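Local coordinates for protein KLLA0C04147p (Kluyveromyces lactis, PDB 5H2D) that binds ergosterol in its C-terminal oxysterol-binding-related (ORD) domain, the part described here, and probably transfers sterols between membranes, at residues F129-P134 against T331-T336; D84-A89 against W186-R191; Q397-K402 against G417-Q422; R139-Q144 against W413-E418. One frame throughout, in Å; residues are numbered along the deposited sequence.

How the contacts relate
All four contacts belong to the oxysterol-binding domain. Contacts 3 and 4 are nearly one site: their centres are about 6 Å apart, they share Gly417 and Glu418, and both involve the small antiparallel pair of strands 400-404 and 411-415. Contact 1 adjoins them, since strand 128-133 pairs with strand 138-146 of contact 4, and Glu130 bonds to Tyr419 of contact 3. Contact 2 stands apart, its centre about 18 Å from those of contacts 1 and 4, where helix 84-90 meets strand 178-190. Along the chain, contacts 1, 2 and 4 interleave; contact 3 opens after 1 and 2 close, ending alongside contact 4. Residues from the chain's far end thus pack onto early strands of the sterol-binding fold.

Contact 1. Residues F129-P134 against T331-T336; sequences FEYSRP and TKFAVT
Tyr131 reaches out of strand 128-133 to the first turn of helix 332-337, and its hydroxyl does most of the work. With CG anti to the backbone N (chi1 -178°), the ring runs straight out from the strand, and OH donates to Thr336 OG1 at 2.7 Å. That threonine oxygen sits between its own backbone N and carbonyl carbon, a position from which it donates in turn to Phe333 O, 2.7 Å away. The Tyr131 ring also leans on Phe333: CE2 lies 3.9 Å from Phe333 CZ, the ring planes 76° apart. Two residues on, Arg133 folds back, bent at chi2 and chi3, and its NH1 donates to Tyr131 OH at 3.0 Å, with the phenol oxygen near the guanidinium plane. The same NH1 comes to the edge of the Phe333 ring, 3.7 Å from CE1, while NH2 of that guanidinium is in a salt bridge with Asp135. On the helix side, Thr331 is the N-cap, its OG1 accepting from Ala334 N at 2.9 Å. A phenylalanine in place of Tyr131 would probably leave Arg133 NH1 and Thr336 OG1 each without this partner. Running from Arg133 through Tyr131 and Thr336 to Phe333 O, the bonds form a chain of donors and acceptors among buried residues, in which the guanidinium, though paired with Asp135, may polarise the phenol somewhat.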
# COMPACT_ATOMS: atom_id res chain seq x y z
N PHE A 129 6.44 7.32 -7.96
CA PHE A 129 6.86 5.93 -8.09
C PHE A 129 5.85 5.21 -8.98
O PHE A 129 4.65 5.28 -8.75
CB PHE A 129 6.99 5.24 -6.72
CG PHE A 129 7.28 3.75 -6.82
CD1 PHE A 129 8.50 3.30 -7.33
CD2 PHE A 129 6.35 2.79 -6.42
CE1 PHE A 129 8.76 1.95 -7.45
CE2 PHE A 129 6.62 1.44 -6.53
CZ PHE A 129 7.83 1.02 -7.05
N GLU A 130 6.36 4.55 -10.01
CA GLU A 130 5.53 3.74 -10.89
C GLU A 130 5.91 2.27 -10.75
O GLU A 130 7.05 1.94 -10.42
CB GLU A 130 5.70 4.16 -12.35
CG GLU A 130 7.14 4.03 -12.83
CD GLU A 130 7.23 3.98 -14.35
OE1 GLU A 130 7.33 2.85 -14.88
OE2 GLU A 130 7.18 5.07 -14.99
N TYR A 131 4.93 1.40 -10.99
CA TYR A 131 5.19 -0.04 -10.95
C TYR A 131 4.09 -0.73 -11.75
O TYR A 131 2.92 -0.68 -11.37
CB TYR A 131 5.22 -0.53 -9.50
CG TYR A 131 5.52 -2.00 -9.26
CD1 TYR A 131 6.83 -2.47 -9.25
CD2 TYR A 131 4.49 -2.90 -8.98
CE1 TYR A 131 7.11 -3.80 -9.00
CE2 TYR A 131 4.76 -4.24 -8.71
CZ TYR A 131 6.07 -4.68 -8.73
OH TYR A 131 6.34 -5.99 -8.46
N SER A 132 4.47 -1.36 -12.85
CA SER A 132 3.52 -2.12 -13.65
C SER A 132 3.91 -3.58 -13.66
O SER A 132 5.09 -3.93 -13.54
CB SER A 132 3.46 -1.58 -15.08
OG SER A 132 3.00 -0.24 -15.10
N ARG A 133 2.90 -4.45 -13.77
CA ARG A 133 3.12 -5.89 -13.78
C ARG A 133 2.47 -6.44 -15.04
O ARG A 133 1.27 -6.73 -15.05
CB ARG A 133 2.58 -6.54 -12.51
CG ARG A 133 3.46 -6.29 -11.27
CD ARG A 133 4.77 -7.04 -11.33
NE ARG A 133 4.54 -8.48 -11.25
CZ ARG A 133 4.62 -9.20 -10.14
NH1 ARG A 133 4.95 -8.63 -8.99
NH2 ARG A 133 4.36 -10.50 -10.19
N PRO A 134 3.24 -6.60 -16.12
CA PRO A 134 2.66 -7.16 -17.35
C PRO A 134 2.00 -8.51 -17.11
O PRO A 134 0.96 -8.80 -17.72
CB PRO A 134 3.88 -7.28 -18.28
CG PRO A 134 4.88 -6.29 -17.75
CD PRO A 134 4.67 -6.25 -16.27
N THR A 331 10.34 -8.45 2.06
CA THR A 331 9.64 -9.54 1.39
C THR A 331 10.15 -9.69 -0.04
O THR A 331 10.76 -8.78 -0.61
CB THR A 331 8.14 -9.29 1.34
OG1 THR A 331 7.88 -8.09 0.61
CG2 THR A 331 7.54 -9.20 2.75
N LYS A 332 9.84 -10.84 -0.65
CA LYS A 332 10.12 -11.00 -2.07
C LYS A 332 9.48 -9.89 -2.89
O LYS A 332 10.12 -9.30 -3.78
CB LYS A 332 9.60 -12.36 -2.57
CG LYS A 332 10.42 -13.57 -2.18
CD LYS A 332 10.16 -14.71 -3.20
CE LYS A 332 9.57 -15.96 -2.55
NZ LYS A 332 8.16 -15.77 -2.10
N PHE A 333 8.21 -9.59 -2.60
CA PHE A 333 7.52 -8.56 -3.37
C PHE A 333 8.20 -7.21 -3.18
O PHE A 333 8.41 -6.47 -4.14
CB PHE A 333 6.05 -8.48 -2.96
CG PHE A 333 5.24 -7.53 -3.79
CD1 PHE A 333 4.80 -7.88 -5.06
CD2 PHE A 333 4.89 -6.27 -3.29
CE1 PHE A 333 4.05 -7.01 -5.82
CE2 PHE A 333 4.14 -5.40 -4.05
CZ PHE A 333 3.71 -5.77 -5.31
N ALA A 334 8.57 -6.88 -1.93
CA ALA A 334 9.19 -5.59 -1.70
C ALA A 334 10.53 -5.48 -2.42
O ALA A 334 10.89 -4.39 -2.87
CB ALA A 334 9.37 -5.34 -0.19
N VAL A 335 11.26 -6.59 -2.54
CA VAL A 335 12.52 -6.57 -3.27
C VAL A 335 12.33 -6.14 -4.72
O VAL A 335 13.23 -5.53 -5.33
CB VAL A 335 13.20 -7.95 -3.17
CG1 VAL A 335 14.34 -8.08 -4.19
CG2 VAL A 335 13.77 -8.15 -1.77
N THR A 336 11.14 -6.39 -5.30
CA THR A 336 10.95 -6.02 -6.70
C THR A 336 10.75 -4.52 -6.91
O THR A 336 10.89 -4.04 -8.04
CB THR A 336 9.74 -6.74 -7.33
OG1 THR A 336 8.51 -6.18 -6.83
CG2 THR A 336 9.79 -8.24 -7.08

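Contact 2. Residues D84-A89 against W186-R191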
# COMPACT_ATOMS: atom_id res chain seq x y z
N ASP A 84 -4.12 -10.65 -6.87
CA ASP A 84 -4.89 -11.73 -7.51
C ASP A 84 -6.26 -11.88 -6.87
O ASP A 84 -7.22 -12.30 -7.53
CB ASP A 84 -4.13 -13.06 -7.41
CG ASP A 84 -2.97 -13.16 -8.40
OD1 ASP A 84 -2.83 -12.27 -9.26
OD2 ASP A 84 -2.19 -14.14 -8.33
N LEU A 85 -6.37 -11.56 -5.57
CA LEU A 85 -7.66 -11.67 -4.89
C LEU A 85 -8.72 -10.82 -5.55
O LEU A 85 -9.92 -11.14 -5.48
CB LEU A 85 -7.52 -11.26 -3.42
CG LEU A 85 -6.74 -12.25 -2.56
CD1 LEU A 85 -6.36 -11.64 -1.22
CD2 LEU A 85 -7.57 -13.51 -2.34
N LEU A 86 -8.32 -9.71 -6.19
CA LEU A 86 -9.29 -8.81 -6.79
C LEU A 86 -9.82 -9.34 -8.11
O LEU A 86 -10.99 -9.09 -8.44
CB LEU A 86 -8.67 -7.42 -6.95
CG LEU A 86 -8.29 -6.77 -5.61
CD1 LEU A 86 -7.74 -5.39 -5.88
CD2 LEU A 86 -9.48 -6.71 -4.68
N ASN A 87 -9.00 -10.07 -8.87
CA ASN A 87 -9.50 -10.74 -10.06
C ASN A 87 -10.40 -11.90 -9.68
O ASN A 87 -11.42 -12.14 -10.34
CB ASN A 87 -8.34 -11.22 -10.92
CG ASN A 87 -7.61 -10.08 -11.55
OD1 ASN A 87 -8.23 -9.12 -12.00
ND2 ASN A 87 -6.28 -10.15 -11.55
N GLN A 88 -10.04 -12.64 -8.63
CA GLN A 88 -10.96 -13.63 -8.10
C GLN A 88 -12.29 -12.98 -7.73
O GLN A 88 -13.36 -13.47 -8.09
CB GLN A 88 -10.34 -14.34 -6.89
CG GLN A 88 -9.16 -15.23 -7.22
CD GLN A 88 -8.76 -16.07 -6.03
OE1 GLN A 88 -8.43 -15.54 -4.97
NE2 GLN A 88 -8.81 -17.39 -6.18
N ALA A 89 -12.24 -11.86 -7.01
CA ALA A 89 -13.46 -11.15 -6.63
C ALA A 89 -14.31 -10.83 -7.86
O ALA A 89 -15.53 -11.04 -7.85
CB ALA A 89 -13.11 -9.87 -5.87
N TRP A 186 -9.76 5.04 0.90
CA TRP A 186 -9.34 4.17 -0.20
C TRP A 186 -10.54 3.73 -1.03
O TRP A 186 -11.62 3.46 -0.49
CB TRP A 186 -8.57 2.97 0.37
CG TRP A 186 -7.32 3.49 0.99
CD1 TRP A 186 -7.17 3.91 2.27
CD2 TRP A 186 -6.08 3.75 0.32
NE1 TRP A 186 -5.90 4.38 2.46
CE2 TRP A 186 -5.21 4.30 1.27
CE3 TRP A 186 -5.62 3.54 -0.98
CZ2 TRP A 186 -3.90 4.65 0.97
CZ3 TRP A 186 -4.32 3.90 -1.29
CH2 TRP A 186 -3.47 4.44 -0.32
N TYR A 187 -10.34 3.68 -2.34
CA TYR A 187 -11.41 3.46 -3.31
C TYR A 187 -11.06 2.25 -4.15
O TYR A 187 -10.03 2.26 -4.84
CB TYR A 187 -11.57 4.67 -4.24
CG TYR A 187 -12.06 5.95 -3.61
CD1 TYR A 187 -11.22 6.72 -2.80
CD2 TYR A 187 -13.34 6.44 -3.88
CE1 TYR A 187 -11.66 7.91 -2.24
CE2 TYR A 187 -13.78 7.63 -3.33
CZ TYR A 187 -12.94 8.37 -2.52
OH TYR A 187 -13.37 9.57 -1.97
N LEU A 188 -11.92 1.24 -4.15
CA LEU A 188 -11.64 0.01 -4.88
C LEU A 188 -12.83 -0.25 -5.80
O LEU A 188 -13.96 -0.41 -5.33
CB LEU A 188 -11.39 -1.15 -3.92
CG LEU A 188 -10.57 -2.31 -4.49
CD1 LEU A 188 -9.89 -3.10 -3.37
CD2 LEU A 188 -11.46 -3.24 -5.31
N THR A 189 -12.57 -0.22 -7.11
CA THR A 189 -13.60 -0.38 -8.13
C THR A 189 -13.48 -1.76 -8.73
O THR A 189 -12.39 -2.17 -9.14
CB THR A 189 -13.46 0.68 -9.22
OG1 THR A 189 -13.61 1.99 -8.65
CG2 THR A 189 -14.53 0.48 -10.30
N ILE A 190 -14.60 -2.49 -8.80
CA ILE A 190 -14.63 -3.81 -9.42
C ILE A 190 -15.52 -3.73 -10.65
O ILE A 190 -16.60 -3.14 -10.60
CB ILE A 190 -15.15 -4.90 -8.47
CG1 ILE A 190 -14.19 -5.12 -7.29
CG2 ILE A 190 -15.36 -6.20 -9.24
CD1 ILE A 190 -12.91 -5.85 -7.66
N ARG A 191 -15.04 -4.29 -11.76
CA ARG A 191 -15.85 -4.52 -12.97
C ARG A 191 -16.18 -6.01 -13.04
O ARG A 191 -15.37 -6.79 -13.55
CB ARG A 191 -15.09 -4.06 -14.22
CG ARG A 191 -15.07 -2.55 -14.41
CD ARG A 191 -14.13 -2.12 -15.52
NE ARG A 191 -12.73 -2.14 -15.11
CZ ARG A 191 -12.16 -1.20 -14.36
NH1 ARG A 191 -12.86 -0.15 -13.93
NH2 ARG A 191 -10.87 -1.30 -14.04
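Ala89 N donates to Leu85 O at 2.9 Å, one of the turn-to-turn bonds that keep helix 84-90 regular and hold the Ala89 methyl, together with Leu86, over strand 178-190. No hydrogen bond crosses to the strand; methyl groups do the touching, one of them against a helix carbonyl. Leu86 and Leu188 meet tip to tip: Leu86 CD2 is 3.9 Å from Leu188 CD1, and Leu86 CD1 lies nearly as close to that same methyl, so the strand residue's CD1 faces both branches of the helix residue. In the domain of this family a curved, barrel-like antiparallel wall surrounds the sterol, and here a short helix is laid against strand 178-190, their local directions 45° apart. Ergosterol is about 12 Å from the Leu188 side chain, so Leu188 does not touch the ligand. Further along the strand, Ile190 turns CG1 anti to its carbonyl carbon and bends again at chi2 (-73°), which carries CD1 to the helix backbone, 3.8 Å from Leu86 O. Ala89 CB is a looser neighbour of that methyl, at 4.4 Å. Trp161 of the adjoining strand 161-173 also touches both Leu86 and Ile190, while Phe105 of helix 95-108 packs on Leu86 and Leu188.

Contact 3. Residues Q397-K402 against G417-Q422; sequences QRWFKK and GEYWKQ
Trp399 presents one face of its indole to Tyr419, whose ring meets it edge-on in a T-shaped pair, planes 84° apart and centroids 5.2 Å from each other. The rotamers set this up. Trp399 has CG anti to its carbonyl carbon (chi1 -54°), which swings the indole from the loop toward the start of helix 419-424; Tyr419 has CG anti to its backbone N, which puts ring atom CD1 over the indole, 3.7 Å from Trp399 CE2. Behind that edge the Tyr419 CB makes a CH-pi contact with the six-membered ring, its centroid 4.1 Å away, and even the helix backbone is close, with Tyr419 CA 3.5 Å from Trp399 CZ3. The opposite face of the indole is covered near its rim by Arg398 CG from the same loop. Gln422, extended beyond CG, comes to the edge instead: its OE1 is 3.6 Å from Trp399 CH2, the amide standing steeply to the indole plane. Glu418 adds its CB beside CZ3. With the indole cut back to an alanine here, a gap is likely to open between loop and helix, and the Tyr419 edge would lose the face it packs against. Glu143 of strand 138-146 accepts from the backbone N atoms of Arg398 and Trp399, and Phe141 of that strand stacks on Tyr419 while meeting Trp399 edge-to-face. Tyr419 OH bonds to Glu130 on strand 128-133, so helix 419-424 and the loop before strand 400-404 lie together against these two neighbouring strands.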
# COMPACT_ATOMS: atom_id res chain seq x y z
N GLN A 397 0.74 20.13 -7.69
CA GLN A 397 1.06 18.75 -8.01
C GLN A 397 1.12 18.57 -9.52
O GLN A 397 0.47 19.29 -10.27
CB GLN A 397 0.01 17.82 -7.41
CG GLN A 397 -0.03 17.80 -5.88
CD GLN A 397 -0.69 19.03 -5.28
OE1 GLN A 397 -1.47 19.72 -5.94
NE2 GLN A 397 -0.39 19.29 -4.02
N ARG A 398 1.90 17.58 -9.96
CA ARG A 398 2.07 17.38 -11.39
C ARG A 398 1.04 16.45 -12.00
O ARG A 398 0.55 16.70 -13.10
CB ARG A 398 3.48 16.85 -11.68
CG ARG A 398 3.72 16.55 -13.13
CD ARG A 398 5.20 16.31 -13.39
NE ARG A 398 5.97 17.53 -13.16
CZ ARG A 398 6.99 17.64 -12.32
NH1 ARG A 398 7.40 16.59 -11.62
NH2 ARG A 398 7.62 18.80 -12.20
N TRP A 399 0.68 15.37 -11.30
CA TRP A 399 -0.06 14.28 -11.90
C TRP A 399 -1.42 14.05 -11.26
O TRP A 399 -2.18 13.21 -11.76
CB TRP A 399 0.76 12.98 -11.83
CG TRP A 399 2.14 13.12 -12.42
CD1 TRP A 399 3.33 13.10 -11.75
CD2 TRP A 399 2.46 13.32 -13.80
NE1 TRP A 399 4.38 13.27 -12.63
CE2 TRP A 399 3.87 13.41 -13.90
CE3 TRP A 399 1.70 13.43 -14.97
CZ2 TRP A 399 4.52 13.60 -15.12
CZ3 TRP A 399 2.35 13.62 -16.17
CH2 TRP A 399 3.74 13.70 -16.24
N PHE A 400 -1.73 14.76 -10.18
CA PHE A 400 -3.01 14.67 -9.48
C PHE A 400 -3.50 16.08 -9.18
O PHE A 400 -2.72 17.03 -9.08
CB PHE A 400 -2.87 13.93 -8.13
CG PHE A 400 -2.51 12.47 -8.25
CD1 PHE A 400 -1.18 12.09 -8.41
CD2 PHE A 400 -3.48 11.49 -8.13
CE1 PHE A 400 -0.84 10.73 -8.51
CE2 PHE A 400 -3.15 10.13 -8.21
CZ PHE A 400 -1.82 9.76 -8.40
N LYS A 401 -4.82 16.20 -9.02
CA LYS A 401 -5.44 17.42 -8.55
C LYS A 401 -6.52 17.07 -7.54
O LYS A 401 -7.27 16.11 -7.75
CB LYS A 401 -6.05 18.25 -9.70
CG LYS A 401 -6.82 19.47 -9.21
CD LYS A 401 -6.91 20.57 -10.27
CE LYS A 401 -7.52 21.84 -9.67
NZ LYS A 401 -7.22 23.06 -10.47
N LYS A 402 -6.61 17.84 -6.47
CA LYS A 402 -7.64 17.57 -5.47
C LYS A 402 -9.00 17.95 -6.03
O LYS A 402 -9.19 19.05 -6.55
CB LYS A 402 -7.34 18.34 -4.18
CG LYS A 402 -8.27 17.96 -3.02
CD LYS A 402 -7.99 18.82 -1.78
CE LYS A 402 -6.76 18.35 -1.02
NZ LYS A 402 -7.04 17.12 -0.23
N GLY A 417 -4.61 11.60 -15.64
CA GLY A 417 -4.64 10.74 -16.81
C GLY A 417 -3.51 10.93 -17.80
O GLY A 417 -3.54 10.31 -18.87
N GLU A 418 -2.51 11.75 -17.47
CA GLU A 418 -1.46 12.11 -18.43
C GLU A 418 -0.18 11.31 -18.29
O GLU A 418 0.58 11.21 -19.25
CB GLU A 418 -1.12 13.59 -18.29
CG GLU A 418 -2.31 14.48 -18.46
CD GLU A 418 -2.15 15.40 -19.63
OE1 GLU A 418 -1.28 16.30 -19.55
OE2 GLU A 418 -2.87 15.21 -20.63
N TYR A 419 0.10 10.76 -17.10
CA TYR A 419 1.45 10.25 -16.83
C TYR A 419 1.86 9.17 -17.83
O TYR A 419 2.96 9.23 -18.40
CB TYR A 419 1.52 9.71 -15.41
CG TYR A 419 2.85 9.06 -15.09
CD1 TYR A 419 3.95 9.84 -14.77
CD2 TYR A 419 3.00 7.67 -15.11
CE1 TYR A 419 5.18 9.26 -14.46
CE2 TYR A 419 4.24 7.08 -14.80
CZ TYR A 419 5.32 7.89 -14.48
OH TYR A 419 6.54 7.35 -14.14
N TRP A 420 1.01 8.16 -18.02
CA TRP A 420 1.44 7.02 -18.83
C TRP A 420 1.55 7.39 -20.30
O TRP A 420 2.46 6.91 -20.98
CB TRP A 420 0.49 5.84 -18.61
CG TRP A 420 0.52 5.35 -17.19
CD1 TRP A 420 -0.37 5.64 -16.20
CD2 TRP A 420 1.52 4.50 -16.59
NE1 TRP A 420 -0.01 5.02 -15.02
CE2 TRP A 420 1.15 4.31 -15.24
CE3 TRP A 420 2.67 3.87 -17.07
CZ2 TRP A 420 1.89 3.52 -14.36
CZ3 TRP A 420 3.41 3.08 -16.20
CH2 TRP A 420 3.02 2.92 -14.85
N LYS A 421 0.67 8.26 -20.81
CA LYS A 421 0.79 8.70 -22.20
C LYS A 421 2.05 9.53 -22.40
O LYS A 421 2.79 9.31 -23.37
CB LYS A 421 -0.45 9.50 -22.60
CG LYS A 421 -1.74 8.75 -22.39
CD LYS A 421 -2.94 9.47 -22.99
CE LYS A 421 -3.10 10.86 -22.43
NZ LYS A 421 -4.38 11.48 -22.88
N GLN A 422 2.31 10.48 -21.51
CA GLN A 422 3.52 11.28 -21.66
C GLN A 422 4.76 10.42 -21.50
O GLN A 422 5.78 10.67 -22.15
CB GLN A 422 3.53 12.43 -20.65
CG GLN A 422 2.34 13.36 -20.80
CD GLN A 422 2.52 14.67 -20.07
OE1 GLN A 422 3.61 15.00 -19.61
NE2 GLN A 422 1.43 15.44 -19.96

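Contact 4. Residues R139-Q144 against W413-E418; sequences RFFTEQ and WKFNGE
Phe141 and Phe415 mark the nearest point of the two backbones, their CA atoms 9.2 Å apart, too wide for pairing, so strands 138-146 and 411-415 meet through side chains. Each phenylalanine holds CG anti to its backbone N (chi1 near 180° in both), and the rings come together with Phe141 CD2 3.8 Å from Phe415 CE1. Their planes are 56° apart. Arg139 reaches Phe415 more loosely, its NH2 4.5 Å from CE2 of that ring; the charge itself is taken up by Glu19 and Glu157, and Ser21 also accepts from NH1. Here the two-stranded antiparallel pair of 400-404 and 411-415 is laid on the larger antiparallel system of the sterol-binding domain, and Phe415 is pressed into that junction, stacked on Trp155 of strand 151-157. Just past it the chain turns back: Asn416 OD1 accepts from Glu418 N at 3.0 Å, an Asx turn that leads toward helix 419-424. Within this turn Gly417, with its positive phi of 76°, brings its backbone N over a Phe415 face, 3.3 Å above the plane and toward the rim.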
# COMPACT_ATOMS: atom_id res chain seq x y z
N ARG A 139 -1.20 -1.51 -13.56
CA ARG A 139 -0.24 -0.43 -13.45
C ARG A 139 -0.55 0.35 -12.18
O ARG A 139 -1.72 0.64 -11.91
CB ARG A 139 -0.27 0.50 -14.69
CG ARG A 139 -1.55 1.31 -14.84
CD ARG A 139 -1.56 2.03 -16.20
NE ARG A 139 -2.58 3.08 -16.22
CZ ARG A 139 -2.88 3.80 -17.29
NH1 ARG A 139 -2.26 3.58 -18.44
NH2 ARG A 139 -3.81 4.74 -17.20
N PHE A 140 0.49 0.67 -11.42
CA PHE A 140 0.40 1.44 -10.19
C PHE A 140 1.20 2.72 -10.35
O PHE A 140 2.32 2.70 -10.86
CB PHE A 140 0.98 0.64 -9.00
CG PHE A 140 1.19 1.45 -7.74
CD1 PHE A 140 0.18 1.54 -6.78
CD2 PHE A 140 2.40 2.09 -7.50
CE1 PHE A 140 0.37 2.27 -5.62
CE2 PHE A 140 2.59 2.82 -6.32
CZ PHE A 140 1.58 2.90 -5.39
N PHE A 141 0.65 3.84 -9.88
CA PHE A 141 1.37 5.10 -9.91
C PHE A 141 1.06 5.88 -8.65
O PHE A 141 -0.07 5.86 -8.16
CB PHE A 141 1.00 5.95 -11.13
CG PHE A 141 1.77 7.23 -11.19
CD1 PHE A 141 3.13 7.21 -11.48
CD2 PHE A 141 1.16 8.43 -10.88
CE1 PHE A 141 3.86 8.39 -11.51
CE2 PHE A 141 1.89 9.62 -10.91
CZ PHE A 141 3.24 9.59 -11.22
N THR A 142 2.06 6.59 -8.13
CA THR A 142 1.85 7.42 -6.95
C THR A 142 2.75 8.64 -7.02
O THR A 142 3.86 8.59 -7.57
CB THR A 142 2.10 6.61 -5.65
OG1 THR A 142 1.85 7.43 -4.51
CG2 THR A 142 3.55 6.12 -5.58
N GLU A 143 2.25 9.76 -6.47
CA GLU A 143 3.00 11.01 -6.37
C GLU A 143 2.93 11.49 -4.93
O GLU A 143 1.87 11.43 -4.29
CB GLU A 143 2.44 12.10 -7.30
CG GLU A 143 3.13 13.45 -7.16
CD GLU A 143 2.59 14.51 -8.13
OE1 GLU A 143 3.18 15.60 -8.20
OE2 GLU A 143 1.58 14.24 -8.82
N GLN A 144 4.05 12.00 -4.42
CA GLN A 144 4.05 12.67 -3.11
C GLN A 144 3.46 14.06 -3.33
O GLN A 144 4.12 14.95 -3.89
CB GLN A 144 5.45 12.71 -2.52
CG GLN A 144 5.48 13.13 -1.05
CD GLN A 144 4.93 12.06 -0.11
OE1 GLN A 144 4.47 11.00 -0.54
NE2 GLN A 144 4.99 12.36 1.20
N TRP A 413 -7.64 12.76 -4.42
CA TRP A 413 -6.62 13.16 -5.39
C TRP A 413 -6.94 12.47 -6.71
O TRP A 413 -6.79 11.25 -6.83
CB TRP A 413 -5.23 12.79 -4.88
CG TRP A 413 -4.86 13.58 -3.68
CD1 TRP A 413 -4.96 13.19 -2.38
CD2 TRP A 413 -4.35 14.92 -3.66
NE1 TRP A 413 -4.53 14.19 -1.54
CE2 TRP A 413 -4.14 15.26 -2.30
CE3 TRP A 413 -4.02 15.84 -4.65
CZ2 TRP A 413 -3.64 16.51 -1.92
CZ3 TRP A 413 -3.52 17.08 -4.27
CH2 TRP A 413 -3.34 17.40 -2.92
N LYS A 414 -7.39 13.25 -7.69
CA LYS A 414 -7.80 12.72 -8.98
C LYS A 414 -6.61 12.71 -9.93
O LYS A 414 -6.06 13.76 -10.27
CB LYS A 414 -8.94 13.56 -9.56
CG LYS A 414 -9.54 12.98 -10.82
CD LYS A 414 -10.71 13.82 -11.31
CE LYS A 414 -11.45 13.13 -12.44
NZ LYS A 414 -10.57 12.90 -13.62
N PHE A 415 -6.20 11.51 -10.33
CA PHE A 415 -5.18 11.34 -11.36
C PHE A 415 -5.59 12.09 -12.62
O PHE A 415 -6.74 12.00 -13.05
CB PHE A 415 -5.01 9.84 -11.62
CG PHE A 415 -3.94 9.47 -12.62
CD1 PHE A 415 -2.60 9.69 -12.35
CD2 PHE A 415 -4.29 8.82 -13.80
CE1 PHE A 415 -1.62 9.31 -13.27
CE2 PHE A 415 -3.33 8.43 -14.71
CZ PHE A 415 -1.99 8.68 -14.46
N ASN A 416 -4.66 12.86 -13.20
CA ASN A 416 -5.04 13.66 -14.37
C ASN A 416 -4.96 12.88 -15.68
O ASN A 416 -5.28 13.45 -16.73
CB ASN A 416 -4.20 14.95 -14.46
CG ASN A 416 -2.71 14.72 -14.69
OD1 ASN A 416 -2.28 13.67 -15.17
ND2 ASN A 416 -1.92 15.73 -14.33
N GLY A 417 -4.61 11.60 -15.64
CA GLY A 417 -4.64 10.74 -16.81
C GLY A 417 -3.51 10.93 -17.80
O GLY A 417 -3.54 10.31 -18.87
N GLU A 418 -2.51 11.75 -17.47
CA GLU A 418 -1.46 12.11 -18.43
C GLU A 418 -0.18 11.31 -18.29
O GLU A 418 0.58 11.21 -19.25
CB GLU A 418 -1.12 13.59 -18.29
CG GLU A 418 -2.31 14.48 -18.46
CD GLU A 418 -2.15 15.40 -19.63
OE1 GLU A 418 -1.28 16.30 -19.55
OE2 GLU A 418 -2.87 15.21 -20.63